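Local coordinates for response regulator receiver domain protein (CheY-like) (Methylobacillus flagellatus KT, PDB 3I42) that is a CheY-like response regulator receiver domain that probably accepts a phosphoryl group on an aspartate in two-component signalling, at residues Gly47-Leu55 with Thr77-Gly85; Met34-Met43 with Pro58-Leu69. All coordinates share one frame; numbering follows the deposited sequence.

Contact 1 (Gly47-Leu55 with Thr77-Gly85); sequences GYDAVFIDL and TSKFVAVSG
Strands 50-54 and 79-84 pair in parallel from Ala-50/Lys-79 to Asp-54/Val-83, their axes 4.7 Å apart at closest and their N-to-C directions 27° from parallel. Backbone bonds alternate along Asp-49, Val-51, Ile-53 and, just past the strand, Leu-55 on one side and Lys-79, Val-81 and Val-83 on the other; the straightest inner one runs from Ile-53 N to Val-81 O (2.8 Å, 174° at the hydrogen). Ahead of the strands, Ser-78 OG donates to Tyr-48 O at 2.7 Å, reaching it from above the carbonyl plane.

Side chains pair on both faces. On one, the Phe-52 ring lies beside Val-81, with CD1 3.5 Å from Val-81 CB; Val-81 CG1 stands anti to the backbone N (chi1 -169°), which puts CG2 beside that N, where it too meets the ring. On the other, Val-51 CB comes within 3.8 Å of Phe-80 CD1, and farther along Leu-55 CD2 sits 3.9 Å from Ala-82 CB.

Asp-54, the predicted phosphorylation site, ends its strand in a salt bridge to Lys-105. The Phe-52/Val-81 face packs under helix 109-119, the Ile-53/Phe-80 face meets helix 62-71, and strand 4-9 flanks strand 50-54 on its other edge.

Contact 2 (Met34-Met43 with Pro58-Leu69); sequences MSGTDALHAM and PDTSGLALVKQL
The Asp-59 carboxylate turns its two oxygens to the start of helix 36-45: OD1 accepts from Gly-36 N at 2.9 Å and OD2 from Thr-37 N at 3.0 Å, each through its syn lone pair. Thr-37 OG1 donates to OD2 as well, at 2.8 Å and nearly in line with the C-O bond, so three bonds fix the rotation of the group. Its faces meet carbon: Ser-35 CB and Thr-60 CG2 lie obliquely over opposite faces, the first 3.5 Å from Asp-59 OD2 and the second 3.5 Å from Asp-59 OD1. A chi1 of 52° places the Asp-59 CG between its backbone N and carbonyl carbon, directed at the backbone N-H groups of Gly-36 and Thr-37.

Ser-35 is the N-cap, its OG accepting from Asp-38 N. With an alanine here the CB over the carboxylate remains, but Asp-38 N would probably be left without its capping acceptor and the first turn held less firmly.

Farther along the helices the contact becomes apolar. Because Gly-36 has no side chain, Leu-65 reaches the backbone, CD1 lying 3.7 Å from Gly-36 O, while its CD2 touches Ala-39 CB. One turn on, Leu-69 CD2 wedges among Leu-40, Ala-39 and Met-43, and approaches Leu-40 CD2 to 3.7 Å.

The axes of segments 36-43 and 62-69 come within 10.4 Å and lie 18° apart in direction, near-parallel neighbours packed against strands 4-9 and 50-54, as expected of consecutive helices on one side of the doubly wound receiver-domain sheet.

In the fold
Contact 1 is the sheet interior, its centre about 2 Å from that of the chain, and contact 2 pairs two helices of the layer on one face of the sheet, the two centres about 10 Å apart. They are joined through strand 50-54, which follows helix 36-45 and leads into helix 62-71, the connection of the beta-alpha-beta crossover to strand 79-84. Side chains interlock between the layers: Val-51 CG2 lies 3.6 Å from Met-43 SD, and Phe-80 CG 3.6 Å from Val-66 CG2. Leu-55 O and Gly-62 N, 3.0 Å apart, probably hydrogen-bond, closing the loop that carries Asp-59. It begins just after Asp-54, the predicted phosphorylation site, so both contacts are linked to it through the chain.

Contact 1 (Gly47-Leu55 with Thr77-Gly85)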
loop_
_atom_site.group_PDB
_atom_site.type_symbol
_atom_site.label_atom_id
_atom_site.label_comp_id
_atom_site.label_asym_id
_atom_site.label_seq_id
_atom_site.Cartn_x
_atom_site.Cartn_y
_atom_site.Cartn_z
ATOM N N GLY A 47 -10.769 -5.092 21.039
ATOM C CA GLY A 47 -9.830 -5.431 19.956
ATOM C C GLY A 47 -10.613 -5.781 18.702
ATOM O O GLY A 47 -11.728 -6.299 18.783
ATOM N N TYR A 48 -10.046 -5.473 17.548
ATOM C CA TYR A 48 -10.683 -5.745 16.278
ATOM C C TYR A 48 -9.693 -6.370 15.355
ATOM O O TYR A 48 -8.510 -6.073 15.415
ATOM C CB TYR A 48 -11.212 -4.458 15.663
ATOM C CG TYR A 48 -12.352 -3.887 16.455
ATOM C CD1 TYR A 48 -13.651 -4.405 16.320
ATOM C CD2 TYR A 48 -12.144 -2.852 17.357
ATOM C CE1 TYR A 48 -14.711 -3.895 17.068
ATOM C CE2 TYR A 48 -13.200 -2.335 18.124
ATOM C CZ TYR A 48 -14.470 -2.848 17.971
ATOM O OH TYR A 48 -15.514 -2.324 18.710
ATOM N N ASP A 49 -10.182 -7.238 14.481
ATOM C CA ASP A 49 -9.347 -7.825 13.464
ATOM C C ASP A 49 -9.196 -6.894 12.266
ATOM O O ASP A 49 -8.158 -6.894 11.611
ATOM C CB ASP A 49 -9.950 -9.166 13.015
ATOM C CG ASP A 49 -10.111 -10.154 14.182
ATOM O OD1 ASP A 49 -9.091 -10.757 14.589
ATOM O OD2 ASP A 49 -11.240 -10.306 14.698
ATOM N N ALA A 50 -10.263 -6.145 11.955
ATOM C CA ALA A 50 -10.273 -5.241 10.797
ATOM C C ALA A 50 -10.987 -3.951 11.159
ATOM O O ALA A 50 -12.017 -3.966 11.815
ATOM C CB ALA A 50 -10.954 -5.891 9.604
ATOM N N VAL A 51 -10.414 -2.834 10.736
ATOM C CA VAL A 51 -10.992 -1.528 11.005
ATOM C C VAL A 51 -11.170 -0.825 9.662
ATOM O O VAL A 51 -10.197 -0.665 8.911
ATOM C CB VAL A 51 -10.089 -0.696 11.974
ATOM C CG1 VAL A 51 -10.640 0.715 12.210
ATOM C CG2 VAL A 51 -9.891 -1.432 13.314
ATOM N N PHE A 52 -12.402 -0.419 9.355
ATOM C CA PHE A 52 -12.704 0.241 8.063
ATOM C C PHE A 52 -12.903 1.703 8.305
ATOM O O PHE A 52 -13.797 2.077 9.068
ATOM C CB PHE A 52 -13.954 -0.331 7.375
ATOM C CG PHE A 52 -13.833 -1.795 7.059
ATOM C CD1 PHE A 52 -13.449 -2.206 5.794
ATOM C CD2 PHE A 52 -14.114 -2.746 8.037
ATOM C CE1 PHE A 52 -13.317 -3.536 5.489
ATOM C CE2 PHE A 52 -13.991 -4.103 7.765
ATOM C CZ PHE A 52 -13.575 -4.506 6.485
ATOM N N ILE A 53 -12.057 2.521 7.678
ATOM C CA ILE A 53 -12.061 3.959 7.958
ATOM C C ILE A 53 -12.421 4.760 6.718
ATOM O O ILE A 53 -11.690 4.733 5.735
ATOM C CB ILE A 53 -10.683 4.444 8.512
ATOM C CG1 ILE A 53 -10.369 3.789 9.852
ATOM C CG2 ILE A 53 -10.671 5.961 8.710
ATOM C CD1 ILE A 53 -8.886 3.710 10.146
ATOM N N ASP A 54 -13.546 5.470 6.770
ATOM C CA ASP A 54 -13.864 6.473 5.780
ATOM C C ASP A 54 -12.797 7.549 5.799
ATOM O O ASP A 54 -12.342 7.973 6.868
ATOM C CB ASP A 54 -15.240 7.072 6.065
ATOM C CG ASP A 54 -15.841 7.778 4.843
ATOM O OD1 ASP A 54 -15.216 8.721 4.290
ATOM O OD2 ASP A 54 -16.952 7.374 4.432
ATOM N N LEU A 55 -12.364 7.993 4.631
ATOM C CA LEU A 55 -11.256 8.931 4.608
ATOM C C LEU A 55 -11.718 10.357 4.920
ATOM O O LEU A 55 -10.882 11.243 5.169
ATOM C CB LEU A 55 -10.483 8.861 3.286
ATOM C CG LEU A 55 -9.698 7.588 3.012
ATOM C CD1 LEU A 55 -8.862 7.749 1.747
ATOM C CD2 LEU A 55 -8.793 7.174 4.163
ATOM N N THR A 77 -2.526 -6.871 16.477
ATOM C CA THR A 77 -2.641 -5.749 15.534
ATOM C C THR A 77 -3.754 -5.899 14.484
ATOM O O THR A 77 -3.932 -6.949 13.885
ATOM C CB THR A 77 -1.260 -5.381 14.947
ATOM O OG1 THR A 77 -0.623 -4.455 15.849
ATOM C CG2 THR A 77 -1.366 -4.748 13.551
ATOM N N SER A 78 -4.537 -4.841 14.321
ATOM C CA SER A 78 -5.671 -4.859 13.412
ATOM C C SER A 78 -5.171 -4.640 12.004
ATOM O O SER A 78 -4.085 -4.105 11.811
ATOM C CB SER A 78 -6.653 -3.743 13.765
ATOM O OG SER A 78 -7.035 -3.813 15.125
ATOM N N LYS A 79 -5.973 -5.042 11.018
ATOM C CA LYS A 79 -5.755 -4.616 9.641
ATOM C C LYS A 79 -6.651 -3.428 9.434
ATOM O O LYS A 79 -7.766 -3.412 9.973
ATOM C CB LYS A 79 -6.142 -5.732 8.693
ATOM C CG LYS A 79 -5.367 -7.026 8.913
ATOM C CD LYS A 79 -4.066 -7.030 8.178
ATOM C CE LYS A 79 -2.909 -6.816 9.145
ATOM N NZ LYS A 79 -1.651 -7.451 8.659
ATOM N N PHE A 80 -6.154 -2.435 8.691
ATOM C CA PHE A 80 -6.811 -1.142 8.526
ATOM C C PHE A 80 -7.103 -0.964 7.066
ATOM O O PHE A 80 -6.203 -1.135 6.246
ATOM C CB PHE A 80 -5.909 0.028 9.025
ATOM C CG PHE A 80 -5.651 -0.015 10.508
ATOM C CD1 PHE A 80 -6.530 0.568 11.388
ATOM C CD2 PHE A 80 -4.540 -0.701 11.021
ATOM C CE1 PHE A 80 -6.343 0.470 12.780
ATOM C CE2 PHE A 80 -4.312 -0.786 12.408
ATOM C CZ PHE A 80 -5.235 -0.202 13.284
ATOM N N VAL A 81 -8.349 -0.583 6.757
ATOM C CA VAL A 81 -8.848 -0.492 5.383
ATOM C C VAL A 81 -9.313 0.930 5.143
ATOM O O VAL A 81 -10.109 1.447 5.920
ATOM C CB VAL A 81 -10.096 -1.423 5.185
ATOM C CG1 VAL A 81 -10.456 -1.547 3.715
ATOM C CG2 VAL A 81 -9.850 -2.793 5.800
ATOM N N ALA A 82 -8.830 1.562 4.075
ATOM C CA ALA A 82 -9.254 2.907 3.684
ATOM C C ALA A 82 -10.481 2.791 2.816
ATOM O O ALA A 82 -10.502 2.008 1.869
ATOM C CB ALA A 82 -8.183 3.597 2.872
ATOM N N VAL A 83 -11.472 3.619 3.079
ATOM C CA VAL A 83 -12.679 3.589 2.286
ATOM C C VAL A 83 -12.839 4.976 1.705
ATOM O O VAL A 83 -13.067 5.934 2.438
ATOM C CB VAL A 83 -13.898 3.217 3.156
ATOM C CG1 VAL A 83 -15.190 3.347 2.364
ATOM C CG2 VAL A 83 -13.712 1.803 3.759
ATOM N N SER A 84 -12.675 5.084 0.395
ATOM C CA SER A 84 -12.649 6.383 -0.236
ATOM C C SER A 84 -13.645 6.470 -1.362
ATOM O O SER A 84 -13.903 5.485 -2.042
ATOM C CB SER A 84 -11.261 6.641 -0.809
ATOM O OG SER A 84 -11.224 7.930 -1.441
ATOM N N GLY A 85 -14.167 7.667 -1.595
ATOM C CA GLY A 85 -14.897 7.938 -2.837
ATOM C C GLY A 85 -13.974 8.134 -4.040
ATOM O O GLY A 85 -14.392 7.954 -5.187
#

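Contact 2 (Met34-Met43 with Pro58-Leu69)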
loop_
_atom_site.group_PDB
_atom_site.type_symbol
_atom_site.label_atom_id
_atom_site.label_comp_id
_atom_site.label_asym_id
_atom_site.label_seq_id
_atom_site.Cartn_x
_atom_site.Cartn_y
_atom_site.Cartn_z
ATOM N N MET A 34 -19.179 6.760 14.716
ATOM C CA MET A 34 -19.423 7.827 13.729
ATOM C C MET A 34 -18.398 8.985 13.769
ATOM O O MET A 34 -18.584 10.007 13.112
ATOM C CB MET A 34 -20.880 8.320 13.821
ATOM C CG MET A 34 -21.935 7.291 13.307
ATOM S SD MET A 34 -23.708 7.767 13.590
ATOM C CE MET A 34 -23.888 7.323 15.314
ATOM N N SER A 35 -17.299 8.813 14.501
ATOM C CA SER A 35 -16.240 9.848 14.584
ATOM C C SER A 35 -14.901 9.230 14.932
ATOM O O SER A 35 -14.839 8.115 15.487
ATOM C CB SER A 35 -16.589 10.923 15.636
ATOM O OG SER A 35 -16.649 10.344 16.939
ATOM N N GLY A 36 -13.836 9.968 14.622
ATOM C CA GLY A 36 -12.483 9.576 15.033
ATOM C C GLY A 36 -12.377 9.371 16.536
ATOM O O GLY A 36 -11.856 8.355 16.989
ATOM N N THR A 37 -12.899 10.323 17.320
ATOM C CA THR A 37 -12.887 10.229 18.810
ATOM C C THR A 37 -13.493 8.932 19.299
ATOM O O THR A 37 -12.930 8.261 20.168
ATOM C CB THR A 37 -13.715 11.347 19.466
ATOM O OG1 THR A 37 -13.714 12.479 18.611
ATOM C CG2 THR A 37 -13.150 11.742 20.829
ATOM N N ASP A 38 -14.660 8.586 18.745
ATOM C CA ASP A 38 -15.348 7.373 19.175
ATOM C C ASP A 38 -14.566 6.127 18.798
ATOM O O ASP A 38 -14.511 5.162 19.589
ATOM C CB ASP A 38 -16.777 7.347 18.649
ATOM C CG ASP A 38 -17.710 8.218 19.479
ATOM O OD1 ASP A 38 -17.239 8.877 20.447
ATOM O OD2 ASP A 38 -18.918 8.243 19.181
ATOM N N ALA A 39 -13.922 6.175 17.626
ATOM C CA ALA A 39 -13.032 5.093 17.176
ATOM C C ALA A 39 -11.878 4.834 18.151
ATOM O O ALA A 39 -11.616 3.681 18.533
ATOM C CB ALA A 39 -12.487 5.373 15.782
ATOM N N LEU A 40 -11.174 5.903 18.519
ATOM C CA LEU A 40 -10.155 5.837 19.589
ATOM C C LEU A 40 -10.700 5.244 20.872
ATOM O O LEU A 40 -10.112 4.326 21.392
ATOM C CB LEU A 40 -9.560 7.218 19.865
ATOM C CG LEU A 40 -8.561 7.590 18.764
ATOM C CD1 LEU A 40 -8.388 9.107 18.669
ATOM C CD2 LEU A 40 -7.220 6.904 18.982
ATOM N N HIS A 41 -11.842 5.729 21.364
ATOM C CA HIS A 41 -12.455 5.103 22.551
ATOM C C HIS A 41 -12.803 3.645 22.341
ATOM O O HIS A 41 -12.584 2.832 23.246
ATOM C CB HIS A 41 -13.678 5.870 23.044
ATOM C CG HIS A 41 -13.353 7.231 23.582
ATOM N ND1 HIS A 41 -13.897 8.391 23.063
ATOM C CD2 HIS A 41 -12.520 7.622 24.580
ATOM C CE1 HIS A 41 -13.418 9.435 23.722
ATOM N NE2 HIS A 41 -12.580 8.996 24.647
ATOM N N ALA A 42 -13.327 3.302 21.152
ATOM C CA ALA A 42 -13.683 1.901 20.831
ATOM C C ALA A 42 -12.462 0.993 20.767
ATOM O O ALA A 42 -12.481 -0.135 21.254
ATOM C CB ALA A 42 -14.495 1.812 19.528
ATOM N N MET A 43 -11.388 1.485 20.172
ATOM C CA MET A 43 -10.193 0.658 20.005
ATOM C C MET A 43 -9.391 0.528 21.297
ATOM O O MET A 43 -8.580 -0.394 21.438
ATOM C CB MET A 43 -9.331 1.215 18.889
ATOM C CG MET A 43 -9.946 0.959 17.549
ATOM S SD MET A 43 -8.902 -0.021 16.522
ATOM C CE MET A 43 -8.211 -1.270 17.597
ATOM N N PRO A 58 -16.039 13.565 10.339
ATOM C CA PRO A 58 -16.385 14.907 10.773
ATOM C C PRO A 58 -15.207 15.608 11.500
ATOM O O PRO A 58 -14.917 16.776 11.204
ATOM C CB PRO A 58 -17.573 14.690 11.726
ATOM C CG PRO A 58 -17.940 13.210 11.619
ATOM C CD PRO A 58 -16.768 12.510 11.077
ATOM N N ASP A 59 -14.519 14.888 12.387
ATOM C CA ASP A 59 -13.531 15.490 13.299
ATOM C C ASP A 59 -12.052 15.275 12.909
ATOM O O ASP A 59 -11.153 15.602 13.702
ATOM C CB ASP A 59 -13.747 14.940 14.726
ATOM C CG ASP A 59 -13.776 13.397 14.769
ATOM O OD1 ASP A 59 -13.956 12.743 13.698
ATOM O OD2 ASP A 59 -13.634 12.836 15.877
ATOM N N THR A 60 -11.796 14.718 11.719
ATOM C CA THR A 60 -10.436 14.275 11.379
ATOM C C THR A 60 -10.400 13.738 9.975
ATOM O O THR A 60 -11.450 13.415 9.420
ATOM C CB THR A 60 -9.929 13.160 12.377
ATOM O OG1 THR A 60 -8.589 12.783 12.049
ATOM C CG2 THR A 60 -10.849 11.879 12.360
ATOM N N SER A 61 -9.208 13.633 9.388
ATOM C CA SER A 61 -9.047 12.867 8.148
ATOM C C SER A 61 -8.887 11.389 8.497
ATOM O O SER A 61 -8.530 11.053 9.626
ATOM C CB SER A 61 -7.848 13.352 7.317
ATOM O OG SER A 61 -6.623 12.909 7.883
ATOM N N GLY A 62 -9.189 10.505 7.550
ATOM C CA GLY A 62 -8.999 9.079 7.780
ATOM C C GLY A 62 -7.530 8.778 8.004
ATOM O O GLY A 62 -7.154 7.961 8.860
ATOM N N LEU A 63 -6.692 9.455 7.239
ATOM C CA LEU A 63 -5.254 9.298 7.376
ATOM C C LEU A 63 -4.702 9.693 8.761
ATOM O O LEU A 63 -3.933 8.948 9.348
ATOM C CB LEU A 63 -4.504 10.064 6.276
ATOM C CG LEU A 63 -2.983 9.866 6.468
ATOM C CD1 LEU A 63 -2.537 8.545 5.858
ATOM C CD2 LEU A 63 -2.155 11.065 5.916
ATOM N N ALA A 64 -5.086 10.855 9.270
ATOM C CA ALA A 64 -4.639 11.248 10.597
ATOM C C ALA A 64 -5.199 10.249 11.628
ATOM O O ALA A 64 -4.540 9.920 12.609
ATOM C CB ALA A 64 -5.088 12.680 10.912
ATOM N N LEU A 65 -6.401 9.732 11.409
ATOM C CA LEU A 65 -6.951 8.760 12.364
ATOM C C LEU A 65 -6.189 7.431 12.384
ATOM O O LEU A 65 -5.946 6.879 13.449
ATOM C CB LEU A 65 -8.455 8.514 12.151
ATOM C CG LEU A 65 -9.074 7.513 13.127
ATOM C CD1 LEU A 65 -9.051 8.034 14.587
ATOM C CD2 LEU A 65 -10.502 7.230 12.728
ATOM N N VAL A 66 -5.816 6.892 11.229
ATOM C CA VAL A 66 -5.182 5.567 11.240
ATOM C C VAL A 66 -3.801 5.629 11.945
ATOM O O VAL A 66 -3.411 4.696 12.631
ATOM C CB VAL A 66 -5.092 4.945 9.834
ATOM C CG1 VAL A 66 -4.076 5.639 9.015
ATOM C CG2 VAL A 66 -4.750 3.449 9.925
ATOM N N LYS A 67 -3.097 6.745 11.800
ATOM C CA LYS A 67 -1.838 6.965 12.529
ATOM C C LYS A 67 -2.035 6.915 14.023
ATOM O O LYS A 67 -1.193 6.347 14.708
ATOM C CB LYS A 67 -1.225 8.306 12.189
ATOM C CG LYS A 67 -0.730 8.429 10.802
ATOM C CD LYS A 67 -0.201 9.850 10.580
ATOM C CE LYS A 67 0.345 9.994 9.174
ATOM N NZ LYS A 67 0.095 11.383 8.664
ATOM N N GLN A 68 -3.134 7.483 14.535
ATOM C CA GLN A 68 -3.448 7.385 15.982
ATOM C C GLN A 68 -3.777 5.974 16.427
ATOM O O GLN A 68 -3.272 5.505 17.453
ATOM C CB GLN A 68 -4.620 8.281 16.433
ATOM C CG GLN A 68 -4.751 9.704 15.847
ATOM C CD GLN A 68 -3.455 10.505 15.848
ATOM O OE1 GLN A 68 -2.835 10.674 16.893
ATOM N NE2 GLN A 68 -3.051 11.025 14.669
ATOM N N LEU A 69 -4.654 5.301 15.681
ATOM C CA LEU A 69 -5.105 3.946 16.038
ATOM C C LEU A 69 -3.970 2.929 16.036
ATOM O O LEU A 69 -3.896 2.078 16.930
ATOM C CB LEU A 69 -6.232 3.476 15.098
ATOM C CG LEU A 69 -7.508 4.313 15.016
ATOM C CD1 LEU A 69 -8.484 3.732 13.962
ATOM C CD2 LEU A 69 -8.198 4.414 16.375
#